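Local structure of protein CLPV1 (Pseudomonas aeruginosa, 4UQW) at residues A[24-29]-A[44-49]; A[33-38]-A[80-85]; A[52-57]-A[114-119]. The protein is the amino-terminal domain of a Clp-family ATPase of type VI secretion, which probably recognises the contracted TssB-TssC sheath for disassembly. All blocks are in the same frame, centred on the assembly; numbering follows the deposited sequence.

Contact 1 (A[24-29]-A[44-49]); sequences EAATVF and FHQILQ
Gln46 reaches Ala25, Ala26 and Phe29 because its chain bends at chi2 (-62°) and sets the amide against helix 17-33. Phe29 answers from that helix: its CG lies anti to the backbone N (chi1 -178°), which swings the ring toward helix 40-49. The aliphatic part of Gln46 packs on backbone, with Gln46 CG 3.7 Å from Ala26 N. Its amide is split between two neighbours. Gln46 OE1 lies 3.4 Å from Ala25 CB, a plain van der Waals contact. Gln46 NE2 approaches the root of the Phe29 ring, 3.7 Å from Phe29 CD2. Amide and ring planes are 43° apart, so this is an oblique contact and not a flat stack. The His45 ring lies next to Phe29 at a similar tilt, with the ring centroids 5.4 Å apart. Ala25 and Ala26 meet Gln46 with small side chains; the CA atoms of Ala26 and Gln46 are 6.0 Å apart, and the segment axes pass at 8.9 Å. The contact is thus helix packing near the surface. Helix 66-79 joins it through Leu77, which touches both Phe29 and His45. Elsewhere on helix 40-49, Phe44 and Ile47 pack on Leu55 of helix 54-61.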
loop_
_atom_site.group_PDB
_atom_site.type_symbol
_atom_site.label_atom_id
_atom_site.label_comp_id
_atom_site.label_asym_id
_atom_site.label_seq_id
_atom_site.Cartn_x
_atom_site.Cartn_y
_atom_site.Cartn_z
ATOM N N GLU A 24 9.288 -1.661 -6.082
ATOM C CA GLU A 24 10.139 -2.193 -7.153
ATOM C C GLU A 24 9.609 -3.523 -7.636
ATOM O O GLU A 24 9.488 -3.732 -8.842
ATOM C CB GLU A 24 11.588 -2.293 -6.646
ATOM C CG GLU A 24 12.539 -2.761 -7.737
ATOM C CD GLU A 24 14.014 -2.758 -7.287
ATOM O OE1 GLU A 24 14.304 -2.266 -6.173
ATOM O OE2 GLU A 24 14.838 -3.217 -8.093
ATOM N N ALA A 25 9.286 -4.436 -6.729
ATOM C CA ALA A 25 8.773 -5.752 -7.110
ATOM C C ALA A 25 7.447 -5.609 -7.837
ATOM O O ALA A 25 7.173 -6.362 -8.802
ATOM C CB ALA A 25 8.602 -6.641 -5.879
ATOM N N ALA A 26 6.596 -4.679 -7.366
ATOM C CA ALA A 26 5.321 -4.427 -8.020
ATOM C C ALA A 26 5.502 -3.929 -9.422
ATOM O O ALA A 26 4.692 -4.260 -10.302
ATOM C CB ALA A 26 4.543 -3.390 -7.244
ATOM N N THR A 27 6.541 -3.120 -9.622
ATOM C CA THR A 27 6.816 -2.624 -10.971
ATOM C C THR A 27 7.232 -3.764 -11.884
ATOM O O THR A 27 6.777 -3.852 -13.030
ATOM C CB THR A 27 7.942 -1.545 -10.903
ATOM O OG1 THR A 27 7.461 -0.427 -10.160
ATOM C CG2 THR A 27 8.333 -1.068 -12.301
ATOM N N VAL A 28 8.103 -4.631 -11.400
ATOM C CA VAL A 28 8.566 -5.759 -12.227
ATOM C C VAL A 28 7.359 -6.645 -12.593
ATOM O O VAL A 28 7.193 -7.087 -13.758
ATOM C CB VAL A 28 9.613 -6.573 -11.489
ATOM C CG1 VAL A 28 9.890 -7.949 -12.224
ATOM C CG2 VAL A 28 10.887 -5.709 -11.288
ATOM N N PHE A 29 6.489 -6.890 -11.616
ATOM C CA PHE A 29 5.297 -7.737 -11.855
ATOM C C PHE A 29 4.343 -7.097 -12.838
ATOM O O PHE A 29 3.828 -7.764 -13.750
ATOM C CB PHE A 29 4.597 -7.987 -10.507
ATOM C CG PHE A 29 3.379 -8.874 -10.573
ATOM C CD1 PHE A 29 2.136 -8.344 -10.852
ATOM C CD2 PHE A 29 3.481 -10.221 -10.295
ATOM C CE1 PHE A 29 1.008 -9.149 -10.888
ATOM C CE2 PHE A 29 2.358 -11.033 -10.307
ATOM C CZ PHE A 29 1.124 -10.492 -10.609
ATOM N N PHE A 44 0.198 -3.977 -2.859
ATOM C CA PHE A 44 -0.293 -4.736 -1.704
ATOM C C PHE A 44 -0.107 -6.250 -1.948
ATOM O O PHE A 44 0.267 -7.000 -1.022
ATOM C CB PHE A 44 -1.771 -4.402 -1.428
ATOM C CG PHE A 44 -1.924 -3.203 -0.567
ATOM C CD1 PHE A 44 -1.113 -2.119 -0.764
ATOM C CD2 PHE A 44 -2.869 -3.154 0.471
ATOM C CE1 PHE A 44 -1.240 -0.972 0.022
ATOM C CE2 PHE A 44 -2.974 -1.994 1.271
ATOM C CZ PHE A 44 -2.175 -0.935 1.032
ATOM N N HIS A 45 -0.359 -6.715 -3.188
ATOM C CA HIS A 45 -0.111 -8.120 -3.481
ATOM C C HIS A 45 1.397 -8.469 -3.201
ATOM O O HIS A 45 1.704 -9.496 -2.572
ATOM C CB HIS A 45 -0.528 -8.416 -4.925
ATOM C CG HIS A 45 -0.087 -9.759 -5.379
ATOM N ND1 HIS A 45 -0.792 -10.916 -5.133
ATOM C CD2 HIS A 45 1.050 -10.127 -6.017
ATOM C CE1 HIS A 45 -0.138 -11.942 -5.662
ATOM N NE2 HIS A 45 0.984 -11.491 -6.194
ATOM N N GLN A 46 2.302 -7.597 -3.625
ATOM C CA GLN A 46 3.722 -7.881 -3.425
ATOM C C GLN A 46 4.106 -7.832 -1.961
ATOM O O GLN A 46 4.931 -8.668 -1.488
ATOM C CB GLN A 46 4.603 -6.905 -4.239
ATOM C CG GLN A 46 4.614 -7.281 -5.721
ATOM C CD GLN A 46 5.184 -8.623 -6.035
ATOM O OE1 GLN A 46 6.216 -9.074 -5.486
ATOM N NE2 GLN A 46 4.474 -9.310 -6.868
ATOM N N ILE A 47 3.518 -6.928 -1.200
ATOM C CA ILE A 47 3.807 -6.896 0.242
ATOM C C ILE A 47 3.342 -8.191 0.902
ATOM O O ILE A 47 4.101 -8.777 1.723
ATOM C CB ILE A 47 3.110 -5.647 0.905
ATOM C CG1 ILE A 47 3.797 -4.353 0.468
ATOM C CG2 ILE A 47 3.071 -5.809 2.458
ATOM C CD1 ILE A 47 2.902 -3.109 0.690
ATOM N N LEU A 48 2.182 -8.701 0.494
ATOM C CA LEU A 48 1.620 -9.887 1.132
ATOM C C LEU A 48 2.360 -11.159 0.695
ATOM O O LEU A 48 2.150 -12.220 1.306
ATOM C CB LEU A 48 0.118 -9.977 0.821
ATOM C CG LEU A 48 -0.588 -8.893 1.657
ATOM C CD1 LEU A 48 -1.982 -8.713 1.098
ATOM C CD2 LEU A 48 -0.647 -9.261 3.109
ATOM N N GLN A 49 3.202 -11.069 -0.359
ATOM C CA GLN A 49 4.053 -12.205 -0.771
ATOM C C GLN A 49 5.245 -12.448 0.163
ATOM O O GLN A 49 5.811 -13.556 0.146
ATOM C CB GLN A 49 4.592 -12.003 -2.190
ATOM C CG GLN A 49 3.532 -12.133 -3.285
ATOM C CD GLN A 49 3.110 -13.577 -3.498
ATOM O OE1 GLN A 49 2.136 -14.033 -2.913
ATOM N NE2 GLN A 49 3.865 -14.308 -4.321
#

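Contact 2 (A[33-38]-A[80-85])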
loop_
_atom_site.group_PDB
_atom_site.type_symbol
_atom_site.label_atom_id
_atom_site.label_comp_id
_atom_site.label_asym_id
_atom_site.label_seq_id
_atom_site.Cartn_x
_atom_site.Cartn_y
_atom_site.Cartn_z
ATOM N N ARG A 33 3.181 -8.541 -16.633
ATOM C CA ARG A 33 1.776 -8.757 -17.014
ATOM C C ARG A 33 1.287 -7.872 -18.135
ATOM O O ARG A 33 0.189 -8.090 -18.674
ATOM C CB ARG A 33 0.848 -8.512 -15.817
ATOM C CG ARG A 33 1.197 -9.314 -14.593
ATOM C CD ARG A 33 0.489 -10.633 -14.561
ATOM N NE ARG A 33 -0.825 -10.448 -13.972
ATOM C CZ ARG A 33 -1.626 -11.435 -13.602
ATOM N NH1 ARG A 33 -1.245 -12.699 -13.757
ATOM N NH2 ARG A 33 -2.805 -11.145 -13.078
ATOM N N GLY A 34 2.054 -6.841 -18.444
ATOM C CA GLY A 34 1.658 -5.853 -19.435
ATOM C C GLY A 34 0.556 -4.921 -18.968
ATOM O O GLY A 34 -0.176 -4.326 -19.750
ATOM N N ASN A 35 0.488 -4.705 -17.643
ATOM C CA ASN A 35 -0.504 -3.757 -17.113
ATOM C C ASN A 35 0.029 -2.317 -17.267
ATOM O O ASN A 35 1.259 -2.097 -17.177
ATOM C CB ASN A 35 -0.822 -4.016 -15.607
ATOM C CG ASN A 35 -1.318 -5.426 -15.309
ATOM O OD1 ASN A 35 -0.907 -6.035 -14.315
ATOM N ND2 ASN A 35 -2.202 -5.982 -16.204
ATOM N N PRO A 36 -0.838 -1.329 -17.513
ATOM C CA PRO A 36 -0.292 -0.020 -17.885
ATOM C C PRO A 36 0.225 0.796 -16.709
ATOM O O PRO A 36 1.123 1.662 -16.903
ATOM C CB PRO A 36 -1.477 0.704 -18.550
ATOM C CG PRO A 36 -2.693 0.001 -17.977
ATOM C CD PRO A 36 -2.271 -1.452 -17.825
ATOM N N TYR A 37 -0.283 0.511 -15.495
ATOM C CA TYR A 37 0.097 1.302 -14.297
ATOM C C TYR A 37 0.367 0.392 -13.154
ATOM O O TYR A 37 -0.374 -0.575 -12.921
ATOM C CB TYR A 37 -1.034 2.337 -13.874
ATOM C CG TYR A 37 -1.239 3.347 -14.984
ATOM C CD1 TYR A 37 -0.349 4.414 -15.133
ATOM C CD2 TYR A 37 -2.246 3.166 -15.938
ATOM C CE1 TYR A 37 -0.467 5.297 -16.199
ATOM C CE2 TYR A 37 -2.372 4.025 -17.010
ATOM C CZ TYR A 37 -1.489 5.089 -17.125
ATOM O OH TYR A 37 -1.606 5.944 -18.193
ATOM N N VAL A 38 1.435 0.704 -12.403
ATOM C CA VAL A 38 1.684 0.064 -11.123
ATOM C C VAL A 38 0.665 0.619 -10.101
ATOM O O VAL A 38 0.632 1.814 -9.831
ATOM C CB VAL A 38 3.094 0.329 -10.638
ATOM C CG1 VAL A 38 3.367 -0.516 -9.410
ATOM C CG2 VAL A 38 4.085 -0.039 -11.758
ATOM N N LEU A 80 -7.081 -6.522 -14.504
ATOM C CA LEU A 80 -6.495 -5.325 -15.084
ATOM C C LEU A 80 -6.279 -5.439 -16.568
ATOM O O LEU A 80 -6.061 -6.523 -17.093
ATOM C CB LEU A 80 -5.139 -5.030 -14.429
ATOM C CG LEU A 80 -5.180 -4.770 -12.919
ATOM C CD1 LEU A 80 -3.770 -4.621 -12.356
ATOM C CD2 LEU A 80 -5.957 -3.493 -12.718
ATOM N N PRO A 81 -6.292 -4.294 -17.266
ATOM C CA PRO A 81 -5.998 -4.351 -18.700
ATOM C C PRO A 81 -4.576 -4.846 -18.965
ATOM O O PRO A 81 -3.652 -4.546 -18.162
ATOM C CB PRO A 81 -6.207 -2.912 -19.169
ATOM C CG PRO A 81 -6.299 -2.083 -18.024
ATOM C CD PRO A 81 -6.531 -2.926 -16.775
ATOM N N ARG A 82 -4.395 -5.582 -20.060
ATOM C CA ARG A 82 -3.111 -6.201 -20.368
ATOM C C ARG A 82 -2.624 -5.800 -21.731
ATOM O O ARG A 82 -3.278 -5.037 -22.429
ATOM C CB ARG A 82 -3.180 -7.725 -20.304
ATOM C CG ARG A 82 -3.531 -8.332 -18.955
ATOM C CD ARG A 82 -3.800 -9.858 -19.070
ATOM N NE ARG A 82 -4.050 -10.496 -17.767
ATOM C CZ ARG A 82 -4.116 -11.816 -17.555
ATOM N NH1 ARG A 82 -3.945 -12.670 -18.563
ATOM N NH2 ARG A 82 -4.363 -12.291 -16.330
ATOM N N GLY A 83 -1.464 -6.332 -22.099
ATOM C CA GLY A 83 -0.875 -6.060 -23.398
ATOM C C GLY A 83 -0.589 -4.596 -23.664
ATOM O O GLY A 83 -0.635 -4.129 -24.803
ATOM N N SER A 84 -0.268 -3.868 -22.610
ATOM C CA SER A 84 0.046 -2.470 -22.735
ATOM C C SER A 84 1.351 -2.371 -23.479
ATOM O O SER A 84 2.326 -3.033 -23.123
ATOM C CB SER A 84 0.143 -1.813 -21.346
ATOM O OG SER A 84 0.511 -0.456 -21.455
ATOM N N THR A 85 1.352 -1.572 -24.538
ATOM C CA THR A 85 2.561 -1.329 -25.310
ATOM C C THR A 85 3.099 0.052 -24.950
ATOM O O THR A 85 4.144 0.474 -25.441
ATOM C CB THR A 85 2.297 -1.434 -26.833
ATOM O OG1 THR A 85 3.540 -1.378 -27.547
ATOM C CG2 THR A 85 1.375 -0.312 -27.305
HETATM O O HOH W 1 -4.082 -8.435 -15.788
#
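Gly34 and Asn35 meet the 80-85 loop through two hydrogen bonds. Ser84 N donates to Gly34 O at 2.9 Å. Asn35 ND2 donates to Pro81 O at 2.8 Å. This second donor keeps its partner in the plane of its own amide but stands above the carbonyl plane of Pro81. Asn35 CG lies anti to its carbonyl carbon (chi1 -57°), the torsion at which ND2 reaches Pro81. Asn35 CA also directs its hydrogen at Pro81 O, 3.4 Å away. Around these bonds apolar groups pack: Leu80 CB and CD1 lie against the Asn35 amide, Pro36 CD sits 4.1 Å from Pro81 CG, and the Ser84 side chain rests by Pro36.

A water forms the next layer. It accepts from Asn35 ND2 and, in the plane of the Arg82 guanidinium, from Arg82 NE; Leu80 O lies within bonding distance, 3.0 Å from the water oxygen. The other end of the Asn35 amide is fixed by His42, which bonds to OD1, so the flip of the amide is set. Ser84 OG bonds to Ser86. Gly34 follows helix 17-33 and closes it in a Schellman motif, with positive phi (73°), and this turn presents its carbonyl to the loop.

Arg82 NH2 lies over one face of the Arg33 guanidinium, 3.8 Å from Arg33 NH2. Asp78 forms a salt bridge with Arg33 and a long, weak ion pair with Arg82. Its carboxylate probably offsets part of the repulsion between the two arginines, mainly at Arg33; the hydrogen bonds that join the segments directly are between neutral groups.

Contact 3 (A[52-57]-A[114-119])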
loop_
_atom_site.group_PDB
_atom_site.type_symbol
_atom_site.label_atom_id
_atom_site.label_comp_id
_atom_site.label_asym_id
_atom_site.label_seq_id
_atom_site.Cartn_x
_atom_site.Cartn_y
_atom_site.Cartn_z
ATOM N N ASP A 52 6.318 -11.628 6.204
ATOM C CA ASP A 52 5.601 -10.837 7.204
ATOM C C ASP A 52 5.741 -9.366 6.869
ATOM O O ASP A 52 6.633 -8.970 6.101
ATOM C CB ASP A 52 6.147 -11.148 8.605
ATOM C CG ASP A 52 5.196 -10.739 9.738
ATOM O OD1 ASP A 52 3.982 -10.544 9.526
ATOM O OD2 ASP A 52 5.693 -10.658 10.899
ATOM N N SER A 53 4.868 -8.556 7.459
ATOM C CA SER A 53 4.838 -7.114 7.251
ATOM C C SER A 53 3.790 -6.503 8.172
ATOM O O SER A 53 3.018 -7.247 8.795
ATOM C CB SER A 53 4.483 -6.733 5.815
ATOM O OG SER A 53 3.093 -7.060 5.578
ATOM N N ASP A 54 3.714 -5.177 8.217
ATOM C CA ASP A 54 2.615 -4.555 8.962
ATOM C C ASP A 54 1.280 -4.971 8.355
ATOM O O ASP A 54 0.312 -5.154 9.078
ATOM C CB ASP A 54 2.636 -3.025 8.868
ATOM C CG ASP A 54 3.776 -2.391 9.581
ATOM O OD1 ASP A 54 4.478 -3.078 10.369
ATOM O OD2 ASP A 54 3.894 -1.169 9.376
ATOM N N LEU A 55 1.218 -5.053 7.026
ATOM C CA LEU A 55 -0.038 -5.414 6.384
ATOM C C LEU A 55 -0.499 -6.828 6.821
ATOM O O LEU A 55 -1.704 -7.062 7.091
ATOM C CB LEU A 55 0.125 -5.329 4.835
ATOM C CG LEU A 55 -1.143 -5.573 4.050
ATOM C CD1 LEU A 55 -2.311 -4.608 4.441
ATOM C CD2 LEU A 55 -0.801 -5.289 2.586
ATOM N N HIS A 56 0.426 -7.809 6.880
ATOM C CA HIS A 56 0.056 -9.128 7.358
ATOM C C HIS A 56 -0.573 -9.061 8.723
ATOM O O HIS A 56 -1.577 -9.758 9.009
ATOM C CB HIS A 56 1.250 -10.083 7.475
ATOM C CG HIS A 56 1.888 -10.509 6.180
ATOM N ND1 HIS A 56 2.596 -9.652 5.359
ATOM C CD2 HIS A 56 2.017 -11.752 5.628
ATOM C CE1 HIS A 56 3.122 -10.340 4.354
ATOM N NE2 HIS A 56 2.787 -11.612 4.495
ATOM N N GLN A 57 0.095 -8.341 9.624
ATOM C CA GLN A 57 -0.356 -8.301 11.004
ATOM C C GLN A 57 -1.649 -7.537 11.165
ATOM O O GLN A 57 -2.490 -7.937 11.969
ATOM C CB GLN A 57 0.750 -7.678 11.890
ATOM C CG GLN A 57 1.992 -8.590 11.858
ATOM C CD GLN A 57 1.664 -9.982 12.409
ATOM O OE1 GLN A 57 0.969 -10.119 13.413
ATOM N NE2 GLN A 57 2.106 -11.016 11.718
ATOM N N VAL A 114 8.283 5.819 6.224
ATOM C CA VAL A 114 6.904 5.358 6.060
ATOM C C VAL A 114 6.882 3.837 5.944
ATOM O O VAL A 114 7.441 3.261 5.007
ATOM C CB VAL A 114 6.281 6.028 4.814
ATOM C CG1 VAL A 114 4.836 5.506 4.497
ATOM C CG2 VAL A 114 6.345 7.574 4.948
ATOM N N ARG A 115 6.269 3.200 6.939
ATOM C CA ARG A 115 6.066 1.759 6.950
ATOM C C ARG A 115 4.703 1.441 6.364
ATOM O O ARG A 115 3.820 2.311 6.223
ATOM C CB ARG A 115 6.192 1.200 8.381
ATOM C CG ARG A 115 5.256 1.867 9.425
ATOM C CD ARG A 115 5.698 1.526 10.871
ATOM N NE ARG A 115 5.601 0.096 11.119
ATOM C CZ ARG A 115 6.093 -0.453 12.224
ATOM N NH1 ARG A 115 6.743 0.317 13.122
ATOM N NH2 ARG A 115 5.938 -1.747 12.427
ATOM N N THR A 116 4.479 0.179 6.056
ATOM C CA THR A 116 3.215 -0.116 5.360
ATOM C C THR A 116 1.989 0.120 6.243
ATOM O O THR A 116 0.917 0.460 5.707
ATOM C CB THR A 116 3.174 -1.546 4.741
ATOM O OG1 THR A 116 3.209 -2.542 5.755
ATOM C CG2 THR A 116 4.353 -1.735 3.777
ATOM N N GLY A 117 2.122 0.097 7.571
ATOM C CA GLY A 117 0.955 0.345 8.389
ATOM C C GLY A 117 0.584 1.817 8.311
ATOM O O GLY A 117 -0.602 2.156 8.432
ATOM N N TYR A 118 1.571 2.704 8.089
ATOM C CA TYR A 118 1.204 4.119 7.895
ATOM C C TYR A 118 0.558 4.331 6.530
ATOM O O TYR A 118 -0.287 5.225 6.391
ATOM C CB TYR A 118 2.437 5.034 7.997
ATOM C CG TYR A 118 3.171 4.946 9.311
ATOM C CD1 TYR A 118 2.601 4.417 10.439
ATOM C CD2 TYR A 118 4.484 5.405 9.375
ATOM C CE1 TYR A 118 3.303 4.363 11.660
ATOM C CE2 TYR A 118 5.210 5.363 10.580
ATOM C CZ TYR A 118 4.621 4.821 11.691
ATOM O OH TYR A 118 5.341 4.699 12.871
ATOM N N LEU A 119 0.951 3.552 5.514
ATOM C CA LEU A 119 0.241 3.611 4.243
ATOM C C LEU A 119 -1.226 3.214 4.420
ATOM O O LEU A 119 -2.114 3.870 3.877
ATOM C CB LEU A 119 0.834 2.675 3.178
ATOM C CG LEU A 119 2.290 2.922 2.833
ATOM C CD1 LEU A 119 2.803 1.734 1.983
ATOM C CD2 LEU A 119 2.435 4.211 1.995
#
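The carboxylate of Asp54 and the guanidinium of Arg115 meet edge to edge, their planes only 22° apart. Arg115 NE gives a bond of 2.7 Å to Asp54 OD2, and Arg115 NH2 gives a nearly straight one (171°) of 2.9 Å to Asp54 OD1. Arg115 CG stands between the backbone N and the carbonyl carbon (chi1 55°), and the chain bends at chi3, which brings both nitrogens side-on to the carboxylate. Asp54 OD2 receives NE on its syn lone pair and turns its anti lone pair to Gly117 N, 2.8 Å away. Arg115 CG also lies 3.5 Å above the centre of one face of the Tyr118 ring. The His56 ring has Asp52 CA over one face and Ser53 OG at its edge, in plane; Ser53 OG and His56 ND1 share a hydrogen bond of 2.6 Å.

Two helix starts face each other here. Ser53 is the N-cap residue of helix 54-61, and Arg115 that of helix 116-124. Asp54, in the first turn of its own helix, accepts from Gly117 N in the first turn of the other. Its negative charge is probably stabilised by Arg115 and by the start of helix 116-124. Thr116 OG1 sits 3.2 Å from Asp54 CB and receives a weak bond from Leu55 N; its main polar partner is Glu161.

The C-terminal end of the chain bonds directly to the same groups. Glu161 also accepts from Asp54 N, Ser159 OG bonds to Asp54 OD1, and Asn162 OD1 takes a bond from Arg115 NH2. Phe152 and Val156 pack against both Asp54 and Arg115.

In the fold
From the N terminus, helix 17-33 comes first and supplies one side of contact 1. Contact 1 closes the short path through strand 37-38 to helix 40-49. Contact 2 starts within that path and crosses it, joining the turn after helix 17-33 to the loop between helix 66-79 and strand 89-90. The two touch where Val38 packs on Ala26 and Thr27. Contact 3 opens after contact 1 has closed, in series with it, and they meet where the end of helix 40-49 touches helix 54-61. Contact 3 closes at helix 116-124, beyond the second end of contact 2, so these two also cross. Their centres lie about 26 Å apart, on opposite sides of the chain's centre.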